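Local coordinates for 3-keto-5-aminohexanoate cleavage protein (Burkholderia xenovorans LB400, PDB 3E02) that probably cleaves beta-keto acids such as 3-keto-5-aminohexanoate, as a zinc-binding member of the beta-keto acid cleavage enzyme family with a TIM-barrel fold, at residues Glu108-Asn113 / Thr160-Ser165; Gly177-Leu182 / Phe195-Val200; Glu212-Met217 / Met241-Met246; Tyr229-Leu234 / Thr245-Leu250. All coordinates share one frame; numbering follows the deposited sequence. Where two conformers were deposited one is given.

How the contacts relate
The contacts follow the TIM barrel round from its fourth parallel strand onward. Contact 1 closes the long excursion between strand 109-113 and the end of helix 152-163, before the chain enters the next strand. Contact 2, wholly later, closes the short connection from helix 176-187 to strand 195-201. Contacts 3 and 4 overlap: strand segment 229-234 of contact 4 lies inside the loop closed by contact 3, and both end on helix 240-249, sharing T245 and M246. Contact 3 joins two outer helices, whereas the other three seat a helix on a barrel strand. Strands 195-201 and 229-235, neighbours in the sheet, link contact 2 to contact 4.

Contact 1: residues Glu108-Asn113 / Thr160-Ser165; sequences EVASMN and TELGAS
L162, near the end of helix 152-163, directs its side chain at A110 and M112 of strand 109-113 and is the one residue of 160-165 that touches 108-113. Its methyl CD1 does all the work. It lies 4.2 Å from the CB of A110 and 4.4 Å from CE of M112, a selenomethionine, so one leucine methyl faces the gap between two strand side chains that project to the same side of the sheet. M112 reaches it by curling: CG stands anti to the backbone N, then bends at chi2 (61°) and chi3 (53°) swing the terminal methyl back toward the leucine. This small group of three buried side chains is purely apolar, and no hydrogen bond crosses between the segments. Segment 160-165 is looser away from it. T160 and A164 are exposed, and E161 turns its carboxylate elsewhere, to salt bridges with R103 and R157. Even at A110 and L162 the CA atoms stay 8.1 Å apart. On the strand, S111 faces the opposite way, into the barrel, and A110 lies about 8 Å, side chain to side chain, from the zinc ligand H50. Strand 109-113 runs parallel between strands 82-85 and 168-173 of the TIM barrel, while L162 also packs on A102 and R103 of helix 95-105, joining two outer helices and the barrel wall.

Contact 2: residues Gly177-Leu182 / Phe195-Val200; sequences GHLYNL and FFLQCV
L197 of strand 195-201 meets L179 and L182 of helix 176-187, and these three leucines make up most of the contact. L179 and L182, one helical turn apart, reach the strand by different routes. L179 has CG beside the backbone N (chi1 -60°) and brings CD2 to 4.1 Å from CD1 of L197, the two side chains crossing at about a right angle. L182 swings CG anti to its backbone N (chi1 -176°) and points more directly at the strand. Its CD2 approaches the other methyl of L197, although the modelled separation is too short to be trusted and L197 has two modelled conformers. The backbones stay apart, the CA atoms of L179 and L197 being 8.6 Å from each other. This is the return half of the beta-alpha-beta unit formed by strand 168-173, helix 176-187 and strand 195-201 in the TIM barrel. On the outer side of the helix, Y180 hydrogen-bonds D210 of a second subunit. With no hydrogen bond between the segments, the contact is apolar, and its fit probably depends on the shapes of the branched side chains.

Contact 3: residues Glu212-Met217 / Met241-Met246; sequences ENLLHM and MPFVTM
L214 of helix 211-225 packs against F243 and M246 of helix 240-249, two neighbouring helices on the outside of the TIM barrel. At the start of the second segment, M241 packs on Q276 of helix 273-286 and takes no part in the touch, but its carbonyl oxygen is doubly used. T245 OG1 donates to M241 O at 2.7 Å, tilted 35° out of the carbonyl plane, and T245 N donates to the same oxygen from the opposite face. P242 looks outward, to I249 of a third subunit. F243 is the first residue to touch 212-217: its ring comes up to L214 and also meets that of F201 on the barrel wall. V244 faces away, onto I280 of helix 273-286. T245, turned toward the same helix, also packs on T245 of the third subunit. The segment ends with selenomethionine M246, modelled in two conformers. In the one given, its bent chain folds back so that CE sits over the centre of the F243 ring, 3.5 Å above the plane, a CH-pi arrangement that remains doubtful on account of the disorder. In that same conformer L214, with CG anti to its backbone N (chi1 175°), runs head to tail alongside M246, its CD2 3.6 Å from CG of M246. Firmer is the touch of L214 CB on CE2 of the F243 ring, 4.2 Å apart.

Contact 4: residues Tyr229-Leu234 / Thr245-Leu250; sequences YYLSVL and TMSAIL
Strand 229-234, carrying V233, and helix 245-249, carrying S247, run nearly antiparallel (165°) with axes 8.1 Å apart at closest approach, and the CA atoms of V233 and S247 are only 6.2 Å apart. This is the outgoing half of the beta-alpha-beta unit made by strand 229-235, helix 240-249 and strand 253-256, as in a TIM barrel. S247 is the centre of the contact and has the most surface buried in it. With OG anti to the backbone N (chi1 -172°), the side chain extends to the strand and lies against V233. OG is 3.5 Å from V233 CG2, and S247 CB is 3.6 Å from that same methyl; both the carbon and the oxygen of the serine lie against CG2 and CB of V233. L231, two residues earlier and on the same side of the strand, reaches the hydroxyl more distantly, CD2 to S247 OG being 4.2 Å. The short serine is consistent with the close backbone approach here. S232 faces the other way, into the barrel, its side chain about 12 Å from the bound zinc ion. S247 OG is not left to the aliphatic groups: it hydrogen-bonds N253 O at the start of the next strand, and the N253 side chain in turn bonds L231 O. A polar atom buried among valine and leucine is thus paid for by a backbone carbonyl, while its touch on V233 and L231 is van der Waals alone.

Contact 1: residues Glu108-Asn113 / Thr160-Ser165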
loop_
_atom_site.group_PDB
_atom_site.type_symbol
_atom_site.label_atom_id
_atom_site.label_comp_id
_atom_site.label_asym_id
_atom_site.label_seq_id
_atom_site.Cartn_x
_atom_site.Cartn_y
_atom_site.Cartn_z
ATOM N N GLU A 108 4.093 20.809 -29.679
ATOM C CA GLU A 108 5.162 20.329 -28.808
ATOM C C GLU A 108 4.686 19.160 -27.947
ATOM O O GLU A 108 5.478 18.253 -27.633
ATOM C CB GLU A 108 5.644 21.424 -27.866
ATOM C CG GLU A 108 6.336 22.571 -28.540
ATOM C CD GLU A 108 6.912 23.497 -27.517
ATOM O OE1 GLU A 108 8.066 23.264 -27.105
ATOM O OE2 GLU A 108 6.201 24.436 -27.132
ATOM N N VAL A 109 3.410 19.211 -27.547
ATOM C CA VAL A 109 2.802 18.188 -26.713
ATOM C C VAL A 109 1.391 17.817 -27.194
ATOM O O VAL A 109 0.654 18.662 -27.699
ATOM C CB VAL A 109 2.753 18.628 -25.214
ATOM C CG1 VAL A 109 2.105 17.548 -24.336
ATOM C CG2 VAL A 109 4.166 18.972 -24.700
ATOM N N ALA A 110 1.073 16.528 -27.108
ATOM C CA ALA A 110 -0.277 16.021 -27.368
ATOM C C ALA A 110 -0.640 15.041 -26.274
ATOM O O ALA A 110 0.239 14.340 -25.760
ATOM C CB ALA A 110 -0.367 15.346 -28.744
ATOM N N SER A 111 -1.922 14.975 -25.917
ATOM C CA SER A 111 -2.376 13.993 -24.930
ATOM C C SER A 111 -2.393 12.625 -25.619
ATOM O O SER A 111 -2.522 12.548 -26.843
ATOM C CB SER A 111 -3.742 14.352 -24.325
ATOM O OG SER A 111 -4.761 14.339 -25.289
HETATM N N MSE A 112 -2.212 11.564 -24.837
HETATM C CA MSE A 112 -2.195 10.193 -25.357
HETATM C C MSE A 112 -2.856 9.301 -24.318
HETATM O O MSE A 112 -2.269 9.007 -23.291
HETATM C CB MSE A 112 -0.742 9.772 -25.644
HETATM C CG MSE A 112 -0.492 8.361 -26.176
HETATM SE SE MSE A 112 -1.341 7.994 -27.867
HETATM C CE MSE A 112 -0.673 9.529 -28.976
ATOM N N ASN A 113 -4.088 8.888 -24.594
ATOM C CA ASN A 113 -4.864 8.058 -23.673
ATOM C C ASN A 113 -4.327 6.627 -23.733
ATOM O O ASN A 113 -4.252 6.048 -24.820
ATOM C CB ASN A 113 -6.333 8.180 -24.015
ATOM C CG ASN A 113 -6.834 9.608 -23.821
ATOM O OD1 ASN A 113 -6.850 10.103 -22.706
ATOM N ND2 ASN A 113 -7.180 10.291 -24.922
ATOM N N THR A 160 3.329 6.642 -33.428
ATOM C CA THR A 160 4.135 6.668 -34.661
ATOM C C THR A 160 3.922 7.954 -35.469
ATOM O O THR A 160 4.889 8.647 -35.787
ATOM C CB THR A 160 3.843 5.431 -35.555
ATOM O OG1 THR A 160 4.041 4.240 -34.789
ATOM C CG2 THR A 160 4.767 5.392 -36.771
ATOM N N GLU A 161 2.662 8.273 -35.766
ATOM C CA GLU A 161 2.318 9.441 -36.583
ATOM C C GLU A 161 2.693 10.763 -35.930
ATOM O O GLU A 161 3.312 11.612 -36.573
ATOM C CB GLU A 161 0.829 9.460 -36.929
ATOM C CG GLU A 161 0.406 8.305 -37.811
ATOM C CD GLU A 161 -1.063 8.334 -38.196
ATOM O OE1 GLU A 161 -1.783 9.282 -37.829
ATOM O OE2 GLU A 161 -1.489 7.391 -38.891
ATOM N N LEU A 162 2.324 10.930 -34.657
ATOM C CA LEU A 162 2.630 12.163 -33.929
ATOM C C LEU A 162 4.082 12.213 -33.457
ATOM O O LEU A 162 4.660 13.292 -33.405
ATOM C CB LEU A 162 1.636 12.394 -32.789
ATOM C CG LEU A 162 0.164 12.467 -33.219
ATOM C CD1 LEU A 162 -0.718 12.698 -31.982
ATOM C CD2 LEU A 162 -0.095 13.549 -34.267
ATOM N N GLY A 163 4.680 11.063 -33.140
ATOM C CA GLY A 163 6.101 11.004 -32.764
ATOM C C GLY A 163 7.026 11.499 -33.875
ATOM O O GLY A 163 8.030 12.153 -33.593
ATOM N N ALA A 164 6.655 11.199 -35.127
ATOM C CA ALA A 164 7.389 11.602 -36.338
ATOM C C ALA A 164 7.609 13.116 -36.466
ATOM O O ALA A 164 8.629 13.537 -37.000
ATOM C CB ALA A 164 6.672 11.075 -37.600
ATOM N N SER A 165 6.654 13.918 -35.992
ATOM C CA SER A 165 6.781 15.387 -36.000
ATOM C C SER A 165 7.486 15.952 -34.735
ATOM O O SER A 165 7.509 17.172 -34.555
ATOM C CB SER A 165 5.395 16.029 -36.168
ATOM O OG SER A 165 4.530 15.684 -35.102
#

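Contact 2: residues Gly177-Leu182 / Phe195-Val200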
loop_
_atom_site.group_PDB
_atom_site.type_symbol
_atom_site.label_atom_id
_atom_site.label_comp_id
_atom_site.label_asym_id
_atom_site.label_seq_id
_atom_site.Cartn_x
_atom_site.Cartn_y
_atom_site.Cartn_z
ATOM N N GLY A 177 -3.810 -0.588 -15.009
ATOM C CA GLY A 177 -3.510 -1.304 -16.258
ATOM C C GLY A 177 -2.896 -0.411 -17.332
ATOM O O GLY A 177 -2.100 -0.875 -18.147
ATOM N N HIS A 178 -3.243 0.878 -17.314
ATOM C CA HIS A 178 -2.685 1.853 -18.265
ATOM C C HIS A 178 -1.175 2.024 -18.099
ATOM O O HIS A 178 -0.485 2.294 -19.080
ATOM C CB HIS A 178 -3.402 3.189 -18.152
ATOM C CG HIS A 178 -4.837 3.141 -18.583
ATOM N ND1 HIS A 178 -5.496 4.248 -19.058
ATOM C CD2 HIS A 178 -5.705 2.108 -18.707
ATOM C CE1 HIS A 178 -6.740 3.921 -19.367
ATOM N NE2 HIS A 178 -6.890 2.624 -19.171
ATOM N N LEU A 179 -0.676 1.857 -16.871
ATOM C CA LEU A 179 0.766 1.909 -16.589
ATOM C C LEU A 179 1.470 0.740 -17.282
ATOM O O LEU A 179 2.508 0.921 -17.924
ATOM C CB LEU A 179 1.038 1.883 -15.078
ATOM C CG LEU A 179 0.427 3.022 -14.250
ATOM C CD1 LEU A 179 0.613 2.761 -12.754
ATOM C CD2 LEU A 179 1.043 4.342 -14.677
ATOM N N TYR A 180 0.880 -0.448 -17.158
ATOM C CA TYR A 180 1.389 -1.643 -17.808
ATOM C C TYR A 180 1.299 -1.541 -19.333
ATOM O O TYR A 180 2.200 -2.017 -20.035
ATOM C CB TYR A 180 0.684 -2.896 -17.286
ATOM C CG TYR A 180 1.055 -3.178 -15.853
ATOM C CD1 TYR A 180 2.188 -3.918 -15.540
ATOM C CD2 TYR A 180 0.278 -2.679 -14.796
ATOM C CE1 TYR A 180 2.542 -4.170 -14.188
ATOM C CE2 TYR A 180 0.628 -2.910 -13.462
ATOM C CZ TYR A 180 1.743 -3.669 -13.165
ATOM O OH TYR A 180 2.053 -3.894 -11.850
ATOM N N ASN A 181 0.223 -0.930 -19.830
ATOM C CA ASN A 181 0.067 -0.663 -21.290
ATOM C C ASN A 181 1.215 0.229 -21.772
ATOM O O ASN A 181 1.817 -0.059 -22.801
ATOM C CB ASN A 181 -1.279 0.010 -21.614
ATOM C CG ASN A 181 -2.480 -0.882 -21.328
ATOM O OD1 ASN A 181 -2.334 -2.064 -20.990
ATOM N ND2 ASN A 181 -3.683 -0.311 -21.476
ATOM N N LEU A 182 1.526 1.290 -21.022
ATOM C CA LEU A 182 2.660 2.170 -21.367
ATOM C C LEU A 182 3.992 1.424 -21.334
ATOM O O LEU A 182 4.824 1.593 -22.247
ATOM C CB LEU A 182 2.724 3.396 -20.444
ATOM C CG LEU A 182 3.821 4.422 -20.772
ATOM C CD1 LEU A 182 3.719 4.955 -22.218
ATOM C CD2 LEU A 182 3.703 5.529 -19.782
ATOM N N PHE A 195 9.041 10.281 -19.488
ATOM C CA PHE A 195 7.631 9.987 -19.710
ATOM C C PHE A 195 6.837 10.876 -18.789
ATOM O O PHE A 195 7.023 10.820 -17.583
ATOM C CB PHE A 195 7.309 8.520 -19.427
ATOM C CG PHE A 195 8.270 7.577 -20.082
ATOM C CD1 PHE A 195 8.358 7.534 -21.473
ATOM C CD2 PHE A 195 9.127 6.781 -19.319
ATOM C CE1 PHE A 195 9.270 6.681 -22.108
ATOM C CE2 PHE A 195 10.055 5.921 -19.946
ATOM C CZ PHE A 195 10.124 5.875 -21.338
ATOM N N PHE A 196 5.964 11.699 -19.352
ATOM C CA PHE A 196 5.113 12.580 -18.560
ATOM C C PHE A 196 3.810 11.804 -18.345
ATOM O O PHE A 196 2.975 11.742 -19.259
ATOM C CB PHE A 196 4.920 13.916 -19.277
ATOM C CG PHE A 196 4.272 14.964 -18.424
ATOM C CD1 PHE A 196 4.950 15.501 -17.337
ATOM C CD2 PHE A 196 2.991 15.423 -18.698
ATOM C CE1 PHE A 196 4.355 16.476 -16.531
ATOM C CE2 PHE A 196 2.394 16.405 -17.895
ATOM C CZ PHE A 196 3.085 16.924 -16.816
ATOM N N LEU A 197 3.692 11.183 -17.159
ATOM C CA LEU A 197 2.544 10.354 -16.768
ATOM C C LEU A 197 1.498 11.172 -16.043
ATOM O O LEU A 197 1.779 11.682 -14.949
ATOM C CB LEU A 197 2.962 9.222 -15.805
ATOM C CG LEU A 197 3.996 8.182 -16.164
ATOM C CD1 LEU A 197 4.037 7.118 -15.072
ATOM C CD2 LEU A 197 3.647 7.561 -17.477
ATOM N N GLN A 198 0.304 11.277 -16.626
ATOM C CA GLN A 198 -0.817 12.006 -16.041
ATOM C C GLN A 198 -1.836 10.977 -15.505
ATOM O O GLN A 198 -2.559 10.352 -16.302
ATOM C CB GLN A 198 -1.454 12.909 -17.106
ATOM C CG GLN A 198 -2.542 13.886 -16.601
ATOM C CD GLN A 198 -1.970 15.044 -15.833
ATOM O OE1 GLN A 198 -2.202 15.190 -14.651
ATOM N NE2 GLN A 198 -1.175 15.852 -16.500
ATOM N N CYS A 199 -1.896 10.809 -14.182
ATOM C CA CYS A 199 -2.851 9.889 -13.556
ATOM C C CYS A 199 -4.183 10.623 -13.387
ATOM O O CYS A 199 -4.209 11.745 -12.878
ATOM C CB CYS A 199 -2.320 9.370 -12.238
ATOM S SG CYS A 199 -0.782 8.434 -12.485
ATOM N N VAL A 200 -5.274 9.972 -13.788
ATOM C CA VAL A 200 -6.612 10.573 -13.848
ATOM C C VAL A 200 -7.558 9.865 -12.898
ATOM O O VAL A 200 -7.831 8.670 -13.070
ATOM C CB VAL A 200 -7.168 10.488 -15.287
ATOM C CG1 VAL A 200 -8.516 11.162 -15.379
ATOM C CG2 VAL A 200 -6.173 11.103 -16.291
#

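Contact 3: residues Glu212-Met217 / Met241-Met246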
loop_
_atom_site.group_PDB
_atom_site.type_symbol
_atom_site.label_atom_id
_atom_site.label_comp_id
_atom_site.label_asym_id
_atom_site.label_seq_id
_atom_site.Cartn_x
_atom_site.Cartn_y
_atom_site.Cartn_z
ATOM N N GLU A 212 -5.342 6.361 -1.658
ATOM C CA GLU A 212 -4.564 5.134 -1.791
ATOM C C GLU A 212 -4.258 4.801 -3.264
ATOM O O GLU A 212 -3.205 4.232 -3.565
ATOM C CB GLU A 212 -5.266 3.914 -1.185
ATOM C CG GLU A 212 -5.482 3.940 0.310
ATOM C CD GLU A 212 -6.780 4.610 0.744
ATOM O OE1 GLU A 212 -7.408 5.385 -0.038
ATOM O OE2 GLU A 212 -7.154 4.349 1.904
ATOM N N ASN A 213 -5.192 5.130 -4.163
ATOM C CA ASN A 213 -5.001 4.880 -5.600
ATOM C C ASN A 213 -3.853 5.689 -6.204
ATOM O O ASN A 213 -3.156 5.178 -7.071
ATOM C CB ASN A 213 -6.316 5.099 -6.383
ATOM C CG ASN A 213 -7.381 4.066 -6.031
ATOM O OD1 ASN A 213 -7.063 2.908 -5.750
ATOM N ND2 ASN A 213 -8.653 4.475 -6.065
ATOM N N LEU A 214 -3.653 6.929 -5.742
ATOM C CA LEU A 214 -2.549 7.753 -6.225
ATOM C C LEU A 214 -1.202 7.197 -5.775
ATOM O O LEU A 214 -0.289 7.049 -6.588
ATOM C CB LEU A 214 -2.695 9.213 -5.787
ATOM C CG LEU A 214 -1.550 10.181 -6.114
ATOM C CD1 LEU A 214 -1.161 10.150 -7.579
ATOM C CD2 LEU A 214 -1.995 11.575 -5.650
ATOM N N LEU A 215 -1.077 6.911 -4.478
ATOM C CA LEU A 215 0.179 6.355 -3.962
ATOM C C LEU A 215 0.470 4.999 -4.589
ATOM O O LEU A 215 1.611 4.714 -4.859
ATOM C CB LEU A 215 0.233 6.282 -2.431
ATOM C CG LEU A 215 0.536 7.612 -1.722
ATOM C CD1 LEU A 215 -0.701 8.507 -1.680
ATOM C CD2 LEU A 215 1.069 7.358 -0.308
ATOM N N HIS A 216 -0.568 4.196 -4.835
ATOM C CA HIS A 216 -0.394 2.894 -5.469
ATOM C C HIS A 216 0.135 3.034 -6.896
ATOM O O HIS A 216 1.071 2.339 -7.264
ATOM C CB HIS A 216 -1.673 2.053 -5.452
ATOM C CG HIS A 216 -1.498 0.707 -6.087
ATOM N ND1 HIS A 216 -0.762 -0.303 -5.503
ATOM C CD2 HIS A 216 -1.938 0.217 -7.270
ATOM C CE1 HIS A 216 -0.766 -1.359 -6.298
ATOM N NE2 HIS A 216 -1.478 -1.071 -7.375
HETATM N N MSE A 217 -0.476 3.924 -7.681
HETATM C CA MSE A 217 -0.023 4.174 -9.050
HETATM C C MSE A 217 1.423 4.686 -9.089
HETATM O O MSE A 217 2.188 4.279 -9.969
HETATM C CB MSE A 217 -0.986 5.102 -9.786
HETATM C CG MSE A 217 -2.296 4.411 -10.154
HETATM SE SE MSE A 217 -3.467 5.554 -11.161
HETATM C CE MSE A 217 -2.636 5.302 -12.893
HETATM N N MSE A 241 -8.658 19.716 -6.084
HETATM C CA MSE A 241 -7.663 20.346 -5.198
HETATM C C MSE A 241 -6.928 19.408 -4.237
HETATM O O MSE A 241 -5.695 19.487 -4.150
HETATM C CB MSE A 241 -8.230 21.592 -4.507
HETATM C CG MSE A 241 -8.491 22.713 -5.508
HETATM SE SE MSE A 241 -6.872 23.386 -6.396
HETATM C CE MSE A 241 -7.727 24.397 -7.801
ATOM N N PRO A 242 -7.654 18.530 -3.520
ATOM C CA PRO A 242 -6.950 17.549 -2.667
ATOM C C PRO A 242 -5.995 16.651 -3.440
ATOM O O PRO A 242 -4.882 16.416 -2.978
ATOM C CB PRO A 242 -8.090 16.708 -2.071
ATOM C CG PRO A 242 -9.287 17.510 -2.225
ATOM C CD PRO A 242 -9.115 18.448 -3.343
ATOM N N PHE A 243 -6.419 16.173 -4.611
ATOM C CA PHE A 243 -5.546 15.290 -5.419
ATOM C C PHE A 243 -4.301 15.968 -5.972
ATOM O O PHE A 243 -3.228 15.395 -5.875
ATOM C CB PHE A 243 -6.310 14.545 -6.517
ATOM C CG PHE A 243 -6.817 13.229 -6.050
ATOM C CD1 PHE A 243 -7.850 13.158 -5.118
ATOM C CD2 PHE A 243 -6.184 12.057 -6.445
ATOM C CE1 PHE A 243 -8.289 11.921 -4.633
ATOM C CE2 PHE A 243 -6.613 10.827 -5.968
ATOM C CZ PHE A 243 -7.645 10.758 -5.062
ATOM N N VAL A 244 -4.441 17.169 -6.526
ATOM C CA VAL A 244 -3.274 17.896 -7.044
ATOM C C VAL A 244 -2.356 18.353 -5.899
ATOM O O VAL A 244 -1.157 18.417 -6.105
ATOM C CB VAL A 244 -3.618 19.035 -8.011
ATOM C CG1 VAL A 244 -4.331 18.456 -9.258
ATOM C CG2 VAL A 244 -4.455 20.144 -7.351
ATOM N N THR A 245 -2.914 18.664 -4.717
ATOM C CA THR A 245 -2.093 18.994 -3.527
ATOM C C THR A 245 -1.284 17.748 -3.117
ATOM O O THR A 245 -0.079 17.839 -2.833
ATOM C CB THR A 245 -2.930 19.537 -2.379
ATOM O OG1 THR A 245 -3.633 20.700 -2.839
ATOM C CG2 THR A 245 -2.051 19.906 -1.157
HETATM N N MSE A 246 -1.946 16.590 -3.099
HETATM C CA MSE A 246 -1.294 15.294 -2.811
HETATM C C MSE A 246 -0.134 15.078 -3.811
HETATM O O MSE A 246 0.981 14.714 -3.417
HETATM C CB MSE A 246 -2.361 14.173 -2.866
HETATM C CG MSE A 246 -2.068 12.822 -2.229
HETATM SE SE MSE A 246 -3.836 12.158 -1.483
HETATM C CE MSE A 246 -4.876 12.285 -2.974
#

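Contact 4: residues Tyr229-Leu234 / Thr245-Leu250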
loop_
_atom_site.group_PDB
_atom_site.type_symbol
_atom_site.label_atom_id
_atom_site.label_comp_id
_atom_site.label_asym_id
_atom_site.label_seq_id
_atom_site.Cartn_x
_atom_site.Cartn_y
_atom_site.Cartn_z
ATOM N N TYR A 229 10.401 8.930 -15.389
ATOM C CA TYR A 229 9.086 9.569 -15.530
ATOM C C TYR A 229 8.816 10.739 -14.583
ATOM O O TYR A 229 9.399 10.831 -13.508
ATOM C CB TYR A 229 7.958 8.522 -15.390
ATOM C CG TYR A 229 7.543 8.188 -13.979
ATOM C CD1 TYR A 229 8.247 7.249 -13.220
ATOM C CD2 TYR A 229 6.429 8.807 -13.392
ATOM C CE1 TYR A 229 7.873 6.945 -11.917
ATOM C CE2 TYR A 229 6.041 8.509 -12.092
ATOM C CZ TYR A 229 6.759 7.575 -11.356
ATOM O OH TYR A 229 6.371 7.292 -10.078
ATOM N N TYR A 230 7.897 11.609 -15.014
ATOM C CA TYR A 230 7.348 12.677 -14.178
ATOM C C TYR A 230 5.910 12.302 -13.902
ATOM O O TYR A 230 5.207 11.851 -14.815
ATOM C CB TYR A 230 7.332 14.018 -14.878
ATOM C CG TYR A 230 8.664 14.647 -14.978
ATOM C CD1 TYR A 230 9.263 15.227 -13.852
ATOM C CD2 TYR A 230 9.337 14.707 -16.198
ATOM C CE1 TYR A 230 10.504 15.828 -13.944
ATOM C CE2 TYR A 230 10.565 15.300 -16.292
ATOM C CZ TYR A 230 11.145 15.861 -15.177
ATOM O OH TYR A 230 12.376 16.435 -15.309
ATOM N N LEU A 231 5.486 12.488 -12.654
ATOM C CA LEU A 231 4.110 12.248 -12.227
ATOM C C LEU A 231 3.338 13.551 -12.388
ATOM O O LEU A 231 3.854 14.621 -12.045
ATOM C CB LEU A 231 4.063 11.843 -10.746
ATOM C CG LEU A 231 2.700 11.630 -10.071
ATOM C CD1 LEU A 231 1.958 10.463 -10.730
ATOM C CD2 LEU A 231 2.846 11.446 -8.562
ATOM N N SER A 232 2.134 13.458 -12.961
ATOM C CA SER A 232 1.172 14.555 -12.962
ATOM C C SER A 232 -0.169 13.939 -12.545
ATOM O O SER A 232 -0.399 12.716 -12.698
ATOM C CB SER A 232 1.108 15.285 -14.300
ATOM O OG SER A 232 0.304 16.459 -14.187
ATOM N N VAL A 233 -1.042 14.771 -11.993
ATOM C CA VAL A 233 -2.328 14.317 -11.485
ATOM C C VAL A 233 -3.455 15.300 -11.835
ATOM O O VAL A 233 -3.256 16.518 -11.815
ATOM C CB VAL A 233 -2.282 14.134 -9.928
ATOM C CG1 VAL A 233 -3.659 13.914 -9.332
ATOM C CG2 VAL A 233 -1.322 12.984 -9.512
ATOM N N LEU A 234 -4.602 14.737 -12.204
ATOM C CA LEU A 234 -5.860 15.484 -12.327
ATOM C C LEU A 234 -6.910 14.657 -11.594
ATOM O O LEU A 234 -6.812 13.413 -11.537
ATOM C CB LEU A 234 -6.270 15.712 -13.783
ATOM C CG LEU A 234 -7.047 14.642 -14.563
ATOM C CD1 LEU A 234 -8.561 14.673 -14.238
ATOM C CD2 LEU A 234 -6.843 14.792 -16.048
ATOM N N THR A 245 -2.914 18.664 -4.717
ATOM C CA THR A 245 -2.093 18.994 -3.527
ATOM C C THR A 245 -1.284 17.748 -3.117
ATOM O O THR A 245 -0.079 17.839 -2.833
ATOM C CB THR A 245 -2.930 19.537 -2.379
ATOM O OG1 THR A 245 -3.633 20.700 -2.839
ATOM C CG2 THR A 245 -2.051 19.906 -1.157
HETATM N N MSE A 246 -1.946 16.590 -3.099
HETATM C CA MSE A 246 -1.294 15.294 -2.811
HETATM C C MSE A 246 -0.134 15.078 -3.811
HETATM O O MSE A 246 0.981 14.714 -3.417
HETATM C CB MSE A 246 -2.361 14.173 -2.866
HETATM C CG MSE A 246 -2.068 12.822 -2.229
HETATM SE SE MSE A 246 -3.836 12.158 -1.483
HETATM C CE MSE A 246 -4.876 12.285 -2.974
ATOM N N SER A 247 -0.392 15.324 -5.102
ATOM C CA SER A 247 0.660 15.183 -6.131
ATOM C C SER A 247 1.884 16.058 -5.794
ATOM O O SER A 247 3.024 15.569 -5.786
ATOM C CB SER A 247 0.147 15.542 -7.516
ATOM O OG SER A 247 1.109 15.236 -8.501
ATOM N N ALA A 248 1.630 17.337 -5.493
ATOM C CA ALA A 248 2.704 18.291 -5.108
ATOM C C ALA A 248 3.548 17.736 -3.953
ATOM O O ALA A 248 4.771 17.728 -4.033
ATOM C CB ALA A 248 2.115 19.660 -4.728
ATOM N N ILE A 249 2.868 17.252 -2.917
ATOM C CA ILE A 249 3.493 16.637 -1.721
ATOM C C ILE A 249 4.334 15.403 -2.082
ATOM O O ILE A 249 5.429 15.194 -1.536
ATOM C CB ILE A 249 2.418 16.299 -0.664
ATOM C CG1 ILE A 249 1.848 17.606 -0.081
ATOM C CG2 ILE A 249 2.977 15.396 0.462
ATOM C CD1 ILE A 249 0.625 17.392 0.792
ATOM N N LEU A 250 3.837 14.605 -3.023
ATOM C CA LEU A 250 4.566 13.425 -3.509
ATOM C C LEU A 250 5.723 13.723 -4.489
ATOM O O LEU A 250 6.378 12.788 -4.945
ATOM C CB LEU A 250 3.583 12.437 -4.158
ATOM C CG LEU A 250 2.494 11.833 -3.265
ATOM C CD1 LEU A 250 1.584 10.970 -4.142
ATOM C CD2 LEU A 250 3.088 11.027 -2.098
#